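Long-range contacts in hydrolase (Thermus thermophilus, PDB 1UFO), which is of unknown function but has the alpha/beta hydrolase fold and probably hydrolyses a substrate that has yet to be identified: residues A[9-14]-A[93-98]; A[15-20]-A[53-58]; A[24-29]-A[103-108]. All coordinates share one frame; numbering follows the deposited sequence.

Interaction 1. Residues A[9-14]-A[93-98]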
loop_
_atom_site.group_PDB
_atom_site.type_symbol
_atom_site.label_atom_id
_atom_site.label_comp_id
_atom_site.label_asym_id
_atom_site.label_seq_id
_atom_site.Cartn_x
_atom_site.Cartn_y
_atom_site.Cartn_z
ATOM N N THR A 9 17.104 -27.725 -7.637
ATOM C CA THR A 9 16.098 -28.715 -7.973
ATOM C C THR A 9 15.213 -28.883 -6.759
ATOM O O THR A 9 15.709 -29.215 -5.690
ATOM C CB THR A 9 16.718 -30.097 -8.358
ATOM O OG1 THR A 9 17.539 -29.923 -9.522
ATOM C CG2 THR A 9 15.548 -31.122 -8.682
ATOM N N LEU A 10 13.886 -28.605 -6.917
ATOM C CA LEU A 10 12.940 -28.728 -5.808
ATOM C C LEU A 10 11.723 -29.431 -6.331
ATOM O O LEU A 10 11.212 -29.038 -7.357
ATOM C CB LEU A 10 12.539 -27.353 -5.338
ATOM C CG LEU A 10 13.622 -26.592 -4.604
ATOM C CD1 LEU A 10 13.185 -25.084 -4.509
ATOM C CD2 LEU A 10 13.753 -27.163 -3.225
ATOM N N ALA A 11 11.336 -30.519 -5.660
ATOM C CA ALA A 11 10.151 -31.290 -6.033
ATOM C C ALA A 11 10.279 -31.719 -7.490
ATOM O O ALA A 11 9.297 -31.836 -8.253
ATOM C CB ALA A 11 8.918 -30.407 -5.815
ATOM N N GLY A 12 11.518 -31.928 -7.912
ATOM C CA GLY A 12 11.745 -32.372 -9.264
ATOM C C GLY A 12 11.723 -31.340 -10.368
ATOM O O GLY A 12 11.853 -31.699 -11.542
ATOM N N LEU A 13 11.559 -30.067 -10.019
ATOM C CA LEU A 13 11.561 -28.989 -10.983
ATOM C C LEU A 13 12.822 -28.108 -10.872
ATOM O O LEU A 13 13.391 -28.002 -9.768
ATOM C CB LEU A 13 10.375 -28.102 -10.722
ATOM C CG LEU A 13 9.100 -28.835 -11.066
ATOM C CD1 LEU A 13 8.002 -28.300 -10.115
ATOM C CD2 LEU A 13 8.794 -28.647 -12.565
ATOM N N SER A 14 13.196 -27.492 -11.998
ATOM C CA SER A 14 14.355 -26.599 -12.089
ATOM C C SER A 14 13.909 -25.223 -11.592
ATOM O O SER A 14 13.061 -24.567 -12.238
ATOM C CB SER A 14 14.862 -26.468 -13.525
ATOM O OG SER A 14 16.072 -25.724 -13.498
ATOM N N ARG A 93 2.816 -25.866 -5.206
ATOM C CA ARG A 93 2.638 -26.321 -3.843
ATOM C C ARG A 93 3.784 -27.298 -3.486
ATOM O O ARG A 93 4.338 -27.219 -2.361
ATOM C CB ARG A 93 1.292 -27.002 -3.663
ATOM C CG ARG A 93 1.038 -27.216 -2.215
ATOM C CD ARG A 93 -0.369 -27.639 -1.927
ATOM N NE ARG A 93 -0.518 -27.769 -0.461
ATOM C CZ ARG A 93 -1.687 -27.751 0.155
ATOM N NH1 ARG A 93 -1.744 -27.910 1.479
ATOM N NH2 ARG A 93 -2.800 -27.545 -0.556
ATOM N N ARG A 94 4.144 -28.167 -4.430
ATOM C CA ARG A 94 5.251 -29.125 -4.144
ATOM C C ARG A 94 6.582 -28.390 -3.976
ATOM O O ARG A 94 7.361 -28.701 -3.024
ATOM C CB ARG A 94 5.344 -30.214 -5.221
ATOM C CG ARG A 94 4.191 -31.237 -5.070
ATOM C CD ARG A 94 4.374 -32.404 -6.008
ATOM N NE ARG A 94 4.198 -31.991 -7.400
ATOM C CZ ARG A 94 5.140 -31.855 -8.333
ATOM N NH1 ARG A 94 4.803 -31.444 -9.568
ATOM N NH2 ARG A 94 6.414 -32.120 -8.060
ATOM N N VAL A 95 6.809 -27.382 -4.811
ATOM C CA VAL A 95 8.060 -26.610 -4.694
ATOM C C VAL A 95 8.120 -25.895 -3.339
ATOM O O VAL A 95 9.149 -25.872 -2.673
ATOM C CB VAL A 95 8.177 -25.586 -5.858
ATOM C CG1 VAL A 95 9.397 -24.561 -5.589
ATOM C CG2 VAL A 95 8.418 -26.358 -7.214
ATOM N N ALA A 96 7.033 -25.256 -2.956
ATOM C CA ALA A 96 6.974 -24.508 -1.687
ATOM C C ALA A 96 7.175 -25.416 -0.510
ATOM O O ALA A 96 7.897 -25.076 0.417
ATOM C CB ALA A 96 5.599 -23.754 -1.596
ATOM N N GLU A 97 6.474 -26.554 -0.499
ATOM C CA GLU A 97 6.611 -27.475 0.629
ATOM C C GLU A 97 8.045 -28.010 0.714
ATOM O O GLU A 97 8.549 -28.096 1.836
ATOM C CB GLU A 97 5.524 -28.583 0.545
ATOM C CG GLU A 97 4.193 -27.967 0.739
ATOM C CD GLU A 97 3.064 -28.967 0.517
ATOM O OE1 GLU A 97 3.272 -30.005 -0.213
ATOM O OE2 GLU A 97 1.961 -28.654 1.029
ATOM N N GLU A 98 8.710 -28.303 -0.402
ATOM C CA GLU A 98 10.079 -28.773 -0.344
ATOM C C GLU A 98 11.012 -27.610 0.123
ATOM O O GLU A 98 11.943 -27.826 0.929
ATOM C CB GLU A 98 10.556 -29.307 -1.716
ATOM C CG GLU A 98 12.074 -29.652 -1.810
ATOM C CD GLU A 98 12.518 -30.631 -0.746
ATOM O OE1 GLU A 98 13.748 -30.618 -0.399
ATOM O OE2 GLU A 98 11.628 -31.406 -0.305
#

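Interaction 2. Residues A[15-20]-A[53-58]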
loop_
_atom_site.group_PDB
_atom_site.type_symbol
_atom_site.label_atom_id
_atom_site.label_comp_id
_atom_site.label_asym_id
_atom_site.label_seq_id
_atom_site.Cartn_x
_atom_site.Cartn_y
_atom_site.Cartn_z
ATOM N N VAL A 15 14.448 -24.824 -10.444
ATOM C CA VAL A 15 13.990 -23.553 -9.871
ATOM C C VAL A 15 15.086 -22.481 -9.879
ATOM O O VAL A 15 16.176 -22.720 -9.350
ATOM C CB VAL A 15 13.535 -23.832 -8.422
ATOM C CG1 VAL A 15 12.944 -22.600 -7.808
ATOM C CG2 VAL A 15 12.439 -24.892 -8.432
ATOM N N LEU A 16 14.820 -21.314 -10.497
ATOM C CA LEU A 16 15.764 -20.199 -10.440
ATOM C C LEU A 16 15.732 -19.626 -9.021
ATOM O O LEU A 16 14.665 -19.352 -8.423
ATOM C CB LEU A 16 15.371 -19.151 -11.471
ATOM C CG LEU A 16 16.215 -17.897 -11.487
ATOM C CD1 LEU A 16 17.547 -18.283 -11.959
ATOM C CD2 LEU A 16 15.607 -16.831 -12.498
ATOM N N ALA A 17 16.889 -19.425 -8.454
ATOM C CA ALA A 17 16.956 -18.882 -7.108
ATOM C C ALA A 17 17.862 -17.675 -6.980
ATOM O O ALA A 17 18.973 -17.664 -7.557
ATOM C CB ALA A 17 17.436 -19.945 -6.103
ATOM N N ARG A 18 17.409 -16.650 -6.289
ATOM C CA ARG A 18 18.270 -15.492 -6.026
ATOM C C ARG A 18 18.473 -15.559 -4.538
ATOM O O ARG A 18 17.584 -15.317 -3.711
ATOM C CB ARG A 18 17.557 -14.199 -6.429
ATOM C CG ARG A 18 18.461 -13.020 -6.393
ATOM C CD ARG A 18 19.101 -12.697 -7.810
ATOM N NE ARG A 18 19.743 -11.374 -7.723
ATOM C CZ ARG A 18 19.090 -10.295 -7.273
ATOM N NH1 ARG A 18 17.792 -10.421 -6.918
ATOM N NH2 ARG A 18 19.738 -9.124 -7.069
ATOM N N ILE A 19 19.704 -15.924 -4.169
ATOM C CA ILE A 19 20.003 -16.230 -2.777
ATOM C C ILE A 19 20.882 -15.225 -2.051
ATOM O O ILE A 19 22.068 -15.070 -2.394
ATOM C CB ILE A 19 20.666 -17.639 -2.700
ATOM C CG1 ILE A 19 19.762 -18.664 -3.412
ATOM C CG2 ILE A 19 20.985 -17.973 -1.221
ATOM C CD1 ILE A 19 20.299 -20.229 -3.353
ATOM N N PRO A 20 20.349 -14.571 -1.018
ATOM C CA PRO A 20 21.179 -13.581 -0.292
ATOM C C PRO A 20 22.071 -14.360 0.664
ATOM O O PRO A 20 21.759 -15.491 1.055
ATOM C CB PRO A 20 20.166 -12.699 0.430
ATOM C CG PRO A 20 18.995 -13.659 0.692
ATOM C CD PRO A 20 18.965 -14.622 -0.506
ATOM N N LEU A 53 15.029 -15.051 0.201
ATOM C CA LEU A 53 15.547 -15.988 -0.766
ATOM C C LEU A 53 14.436 -16.174 -1.791
ATOM O O LEU A 53 13.367 -16.748 -1.467
ATOM C CB LEU A 53 15.904 -17.304 -0.001
ATOM C CG LEU A 53 16.731 -18.326 -0.763
ATOM C CD1 LEU A 53 17.163 -19.368 0.309
ATOM C CD2 LEU A 53 15.946 -18.974 -1.896
ATOM N N LEU A 54 14.652 -15.647 -2.972
ATOM C CA LEU A 54 13.609 -15.731 -4.027
ATOM C C LEU A 54 13.738 -16.988 -4.813
ATOM O O LEU A 54 14.837 -17.374 -5.239
ATOM C CB LEU A 54 13.755 -14.608 -5.011
ATOM C CG LEU A 54 13.977 -13.226 -4.369
ATOM C CD1 LEU A 54 14.156 -12.175 -5.557
ATOM C CD2 LEU A 54 12.805 -12.847 -3.459
ATOM N N LEU A 55 12.601 -17.601 -5.077
ATOM C CA LEU A 55 12.504 -18.805 -5.915
ATOM C C LEU A 55 11.450 -18.587 -7.013
ATOM O O LEU A 55 10.423 -18.049 -6.712
ATOM C CB LEU A 55 11.981 -19.988 -5.092
ATOM C CG LEU A 55 12.851 -20.346 -3.889
ATOM C CD1 LEU A 55 12.182 -21.526 -3.089
ATOM C CD2 LEU A 55 14.194 -20.879 -4.337
ATOM N N ALA A 56 11.718 -19.039 -8.236
ATOM C CA ALA A 56 10.713 -18.955 -9.313
ATOM C C ALA A 56 10.974 -20.079 -10.280
ATOM O O ALA A 56 12.135 -20.454 -10.503
ATOM C CB ALA A 56 10.848 -17.612 -10.021
ATOM N N PHE A 57 9.918 -20.661 -10.827
ATOM C CA PHE A 57 10.129 -21.667 -11.842
ATOM C C PHE A 57 9.170 -21.384 -12.973
ATOM O O PHE A 57 8.195 -20.614 -12.803
ATOM C CB PHE A 57 9.951 -23.077 -11.283
ATOM C CG PHE A 57 8.541 -23.391 -10.771
ATOM C CD1 PHE A 57 7.628 -24.073 -11.599
ATOM C CD2 PHE A 57 8.131 -22.983 -9.477
ATOM C CE1 PHE A 57 6.305 -24.362 -11.128
ATOM C CE2 PHE A 57 6.826 -23.272 -8.996
ATOM C CZ PHE A 57 5.919 -23.967 -9.834
ATOM N N ASP A 58 9.456 -21.957 -14.158
ATOM C CA ASP A 58 8.591 -21.714 -15.301
ATOM C C ASP A 58 7.296 -22.529 -15.236
ATOM O O ASP A 58 7.305 -23.705 -14.885
ATOM C CB ASP A 58 9.322 -22.108 -16.601
ATOM C CG ASP A 58 10.443 -21.172 -16.954
ATOM O OD1 ASP A 58 11.494 -21.659 -17.480
ATOM O OD2 ASP A 58 10.297 -19.962 -16.723
#

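Interaction 3. Residues A[24-29]-A[103-108]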
loop_
_atom_site.group_PDB
_atom_site.type_symbol
_atom_site.label_atom_id
_atom_site.label_comp_id
_atom_site.label_asym_id
_atom_site.label_seq_id
_atom_site.Cartn_x
_atom_site.Cartn_y
_atom_site.Cartn_z
ATOM N N LYS A 24 16.386 -14.602 5.480
ATOM C CA LYS A 24 15.510 -14.557 6.663
ATOM C C LYS A 24 14.090 -15.112 6.325
ATOM O O LYS A 24 13.333 -15.388 7.235
ATOM C CB LYS A 24 15.349 -13.120 7.217
ATOM C CG LYS A 24 14.641 -12.162 6.255
ATOM C CD LYS A 24 14.635 -10.728 6.781
ATOM C CE LYS A 24 13.870 -9.780 5.795
ATOM N NZ LYS A 24 13.852 -8.403 6.447
ATOM N N ALA A 25 13.804 -15.267 5.045
ATOM C CA ALA A 25 12.473 -15.797 4.612
ATOM C C ALA A 25 12.550 -16.281 3.189
ATOM O O ALA A 25 13.498 -15.922 2.454
ATOM C CB ALA A 25 11.428 -14.640 4.657
ATOM N N LEU A 26 11.552 -17.073 2.739
ATOM C CA LEU A 26 11.515 -17.532 1.334
ATOM C C LEU A 26 10.384 -16.792 0.638
ATOM O O LEU A 26 9.366 -16.556 1.247
ATOM C CB LEU A 26 11.129 -19.056 1.284
ATOM C CG LEU A 26 12.204 -20.013 1.782
ATOM C CD1 LEU A 26 11.532 -21.332 2.309
ATOM C CD2 LEU A 26 13.164 -20.243 0.599
ATOM N N LEU A 27 10.569 -16.470 -0.631
ATOM C CA LEU A 27 9.453 -15.912 -1.418
ATOM C C LEU A 27 9.424 -16.741 -2.693
ATOM O O LEU A 27 10.351 -16.697 -3.499
ATOM C CB LEU A 27 9.668 -14.430 -1.771
ATOM C CG LEU A 27 8.572 -13.786 -2.605
ATOM C CD1 LEU A 27 7.206 -13.913 -1.852
ATOM C CD2 LEU A 27 8.853 -12.350 -2.932
ATOM N N LEU A 28 8.354 -17.517 -2.877
ATOM C CA LEU A 28 8.150 -18.257 -4.136
ATOM C C LEU A 28 7.340 -17.338 -5.020
ATOM O O LEU A 28 6.225 -16.943 -4.635
ATOM C CB LEU A 28 7.381 -19.621 -3.894
ATOM C CG LEU A 28 6.990 -20.354 -5.198
ATOM C CD1 LEU A 28 8.209 -20.691 -6.067
ATOM C CD2 LEU A 28 6.236 -21.711 -4.796
ATOM N N ALA A 29 7.874 -17.031 -6.188
ATOM C CA ALA A 29 7.213 -16.077 -7.148
ATOM C C ALA A 29 6.741 -16.816 -8.365
ATOM O O ALA A 29 7.487 -17.600 -8.936
ATOM C CB ALA A 29 8.200 -14.953 -7.538
ATOM N N PHE A 103 14.930 -25.305 3.733
ATOM C CA PHE A 103 15.558 -24.105 4.334
ATOM C C PHE A 103 15.046 -23.746 5.688
ATOM O O PHE A 103 15.687 -23.008 6.392
ATOM C CB PHE A 103 15.388 -22.886 3.411
ATOM C CG PHE A 103 15.992 -23.066 2.055
ATOM C CD1 PHE A 103 15.216 -23.348 0.931
ATOM C CD2 PHE A 103 17.377 -22.965 1.859
ATOM C CE1 PHE A 103 15.772 -23.524 -0.346
ATOM C CE2 PHE A 103 17.906 -23.133 0.621
ATOM C CZ PHE A 103 17.181 -23.415 -0.505
ATOM N N GLY A 104 13.873 -24.262 6.088
ATOM C CA GLY A 104 13.321 -23.891 7.368
ATOM C C GLY A 104 13.132 -22.424 7.616
ATOM O O GLY A 104 13.404 -21.899 8.712
ATOM N N LEU A 105 12.653 -21.714 6.579
ATOM C CA LEU A 105 12.427 -20.304 6.718
ATOM C C LEU A 105 10.943 -20.016 6.434
ATOM O O LEU A 105 10.325 -20.778 5.681
ATOM C CB LEU A 105 13.192 -19.557 5.614
ATOM C CG LEU A 105 14.698 -19.604 5.791
ATOM C CD1 LEU A 105 15.291 -18.970 4.560
ATOM C CD2 LEU A 105 15.155 -18.905 7.063
ATOM N N PRO A 106 10.402 -18.961 7.034
ATOM C CA PRO A 106 8.994 -18.592 6.771
ATOM C C PRO A 106 8.842 -18.438 5.258
ATOM O O PRO A 106 9.711 -17.826 4.617
ATOM C CB PRO A 106 8.880 -17.248 7.422
ATOM C CG PRO A 106 9.831 -17.301 8.573
ATOM C CD PRO A 106 11.031 -18.039 8.006
ATOM N N LEU A 107 7.703 -18.930 4.730
ATOM C CA LEU A 107 7.512 -18.874 3.285
ATOM C C LEU A 107 6.347 -17.975 2.919
ATOM O O LEU A 107 5.244 -18.058 3.535
ATOM C CB LEU A 107 7.288 -20.277 2.689
ATOM C CG LEU A 107 7.241 -20.259 1.113
ATOM C CD1 LEU A 107 7.909 -21.425 0.423
ATOM C CD2 LEU A 107 5.715 -20.202 0.788
ATOM N N PHE A 108 6.612 -17.132 1.926
ATOM C CA PHE A 108 5.604 -16.217 1.378
ATOM C C PHE A 108 5.435 -16.515 -0.081
ATOM O O PHE A 108 6.322 -17.108 -0.713
ATOM C CB PHE A 108 6.087 -14.778 1.495
ATOM C CG PHE A 108 6.257 -14.328 2.882
ATOM C CD1 PHE A 108 7.459 -14.493 3.564
ATOM C CD2 PHE A 108 5.199 -13.708 3.512
ATOM C CE1 PHE A 108 7.596 -14.027 4.907
ATOM C CE2 PHE A 108 5.299 -13.221 4.844
ATOM C CZ PHE A 108 6.487 -13.371 5.551
#

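Interaction 1. Residues A[9-14]-A[93-98]
Leu-10 reaches the helix with both of its methyls: CD2 lies against CG of Glu-98 at 3.3 Å, a tight contact, while CD1 meets CG1 of Val-95 at 4.0 Å, the leucine and valine side chains crossing at about a right angle. Glu-98 offers its methylene here because the chain, with CG anti to the backbone N, bends at the next bond (chi2 55°) and takes the carboxylate on to salt bridges with Arg-101 and Arg-102. Ala-11 comes next, at the tip of the loop. Its methyl sits on the helix surface over the backbone of Arg-94, with CB 3.6 Å from CB of that arginine. The carbonyl O of Ala-11 is approached at the edge of the Arg-94 guanidinium, in its plane, by NH2 at 2.9 Å; the N-H...O angle is only 121°, so the bond is weak. A turn of the arginine chain at chi3 (-69°) folds the group back toward the loop, and its main partner is Glu-90, which takes NE in a salt bridge. Strands 3-10 and 13-20 form a beta hairpin with a two-residue loop, a type I' turn, at the edge of the alpha/beta hydrolase sheet; the turn rests on the flank of helix 77-103. Ala-11 and Gly-12 fill the turn with positive phi, and Leu-10 and Leu-13 close it with a pair of backbone hydrogen bonds. Leu-13 then returns to the helix: its CD1 meets CG2 of Val-95 at 3.5 Å, again with the side chains nearly perpendicular, and the leucine also touches Glu-91.

Interaction 2. Residues A[15-20]-A[53-58]
Leu-16 faces Ala-56 and Arg-18 faces Leu-54 as antiparallel hydrogen-bonded pairs; the axes of the two short segments approach to 4.8 Å and run antiparallel at 172°. Each pair makes two bonds, the shortest from Leu-16 N to Ala-56 O (2.8 Å), with the donor nearly in line with the C=O, although the N-H itself points off the line, at 133°. Between them Ala-17 and Leu-55 form a non-hydrogen-bonded pair, where the Ala-17 CA lies 3.2 Å from Leu-54 O in a CA-H...O contact.

On the side of Ala-17 and Leu-55, which faces helix 77-103, the Ala-17 methyl meets CD2 of Leu-55 at 3.8 Å, and Val-15 CG1 lies 3.9 Å from Leu-55 CB. Ile-19 and Leu-53 lie side by side, pointing the same way, with CG1 to CG at 4.0 Å. On the other side, near helix 37-42, Arg-18 packs its CB 4.1 Å from CD1 of Leu-54. With CG anti to the backbone N and a bend at chi2 (95°), its chain then leads off to a salt bridge with Glu-49.

Strand 13-20 thus joins the central sheet of the alpha/beta hydrolase fold antiparallel to 52-56; the polar bonds between them here are all backbone bonds, and side chains meet through carbon.

Interaction 3. Residues A[24-29]-A[103-108]
Phe-108 turns the edge of its ring to strand 25-30: Leu-26 O lies in the ring plane, 3.6 Å from CD1, and the methyl of Ala-25 comes up at the same rim, 3.9 Å from CE1. Leu-231 and Leu-235 of helix 221-236 also touch this phenylalanine. The Phe-103 ring, at the end of helix 77-103, is met obliquely by CD2 of Leu-26. Here two neighbouring parallel strands, 25-30 and 107-112, meet in the middle of the alpha/beta hydrolase sheet; strand 107-112 leads toward a probable nucleophile elbow at Ser-113.

Leu-26 N gives the straightest bond, to Pro-106 O at 2.7 Å with an N-H...O angle of 173°. Its carbonyl accepts from Phe-108 N, and Phe-108 O in turn takes Leu-28 N at 3.0 Å, the alternation expected of parallel strands.

Leu-26 is wedged among Phe-103, Leu-105 and Leu-107. Its CG, beside the backbone N (chi1 -71°), rests 4.0 Å from CB of Leu-105, the two side chains crossing at about a right angle, and CD1 reaches the Leu-107 side chain. On the face that Phe-108 shares with Leu-27, Leu-27 CD1 lies 3.6 Å from Phe-108 CB.

Overall arrangement
From the N terminus, the hairpin of 9-14 leads straight into 15-20, so interactions 1 and 2 share strand 13-20. Interaction 2 closes the shorter loop, to 53-58, and nests inside the loop that interaction 1 closes at helix 77-103. Interaction 3 starts within both, at 24-29, and ends beyond both, at 103-108, so it crosses each. Strand 52-56 lies between 13-20 and 25-30 in the sheet, and Leu-53 N and Leu-55 O probably bond to Ala-25 O and Ala-29 N, joining interactions 2 and 3. Helix 77-103 connects strand 52-56 to 107-112; Val-95 touches both Phe-57 and Leu-28, so this residue of interaction 1 meets each of the other two.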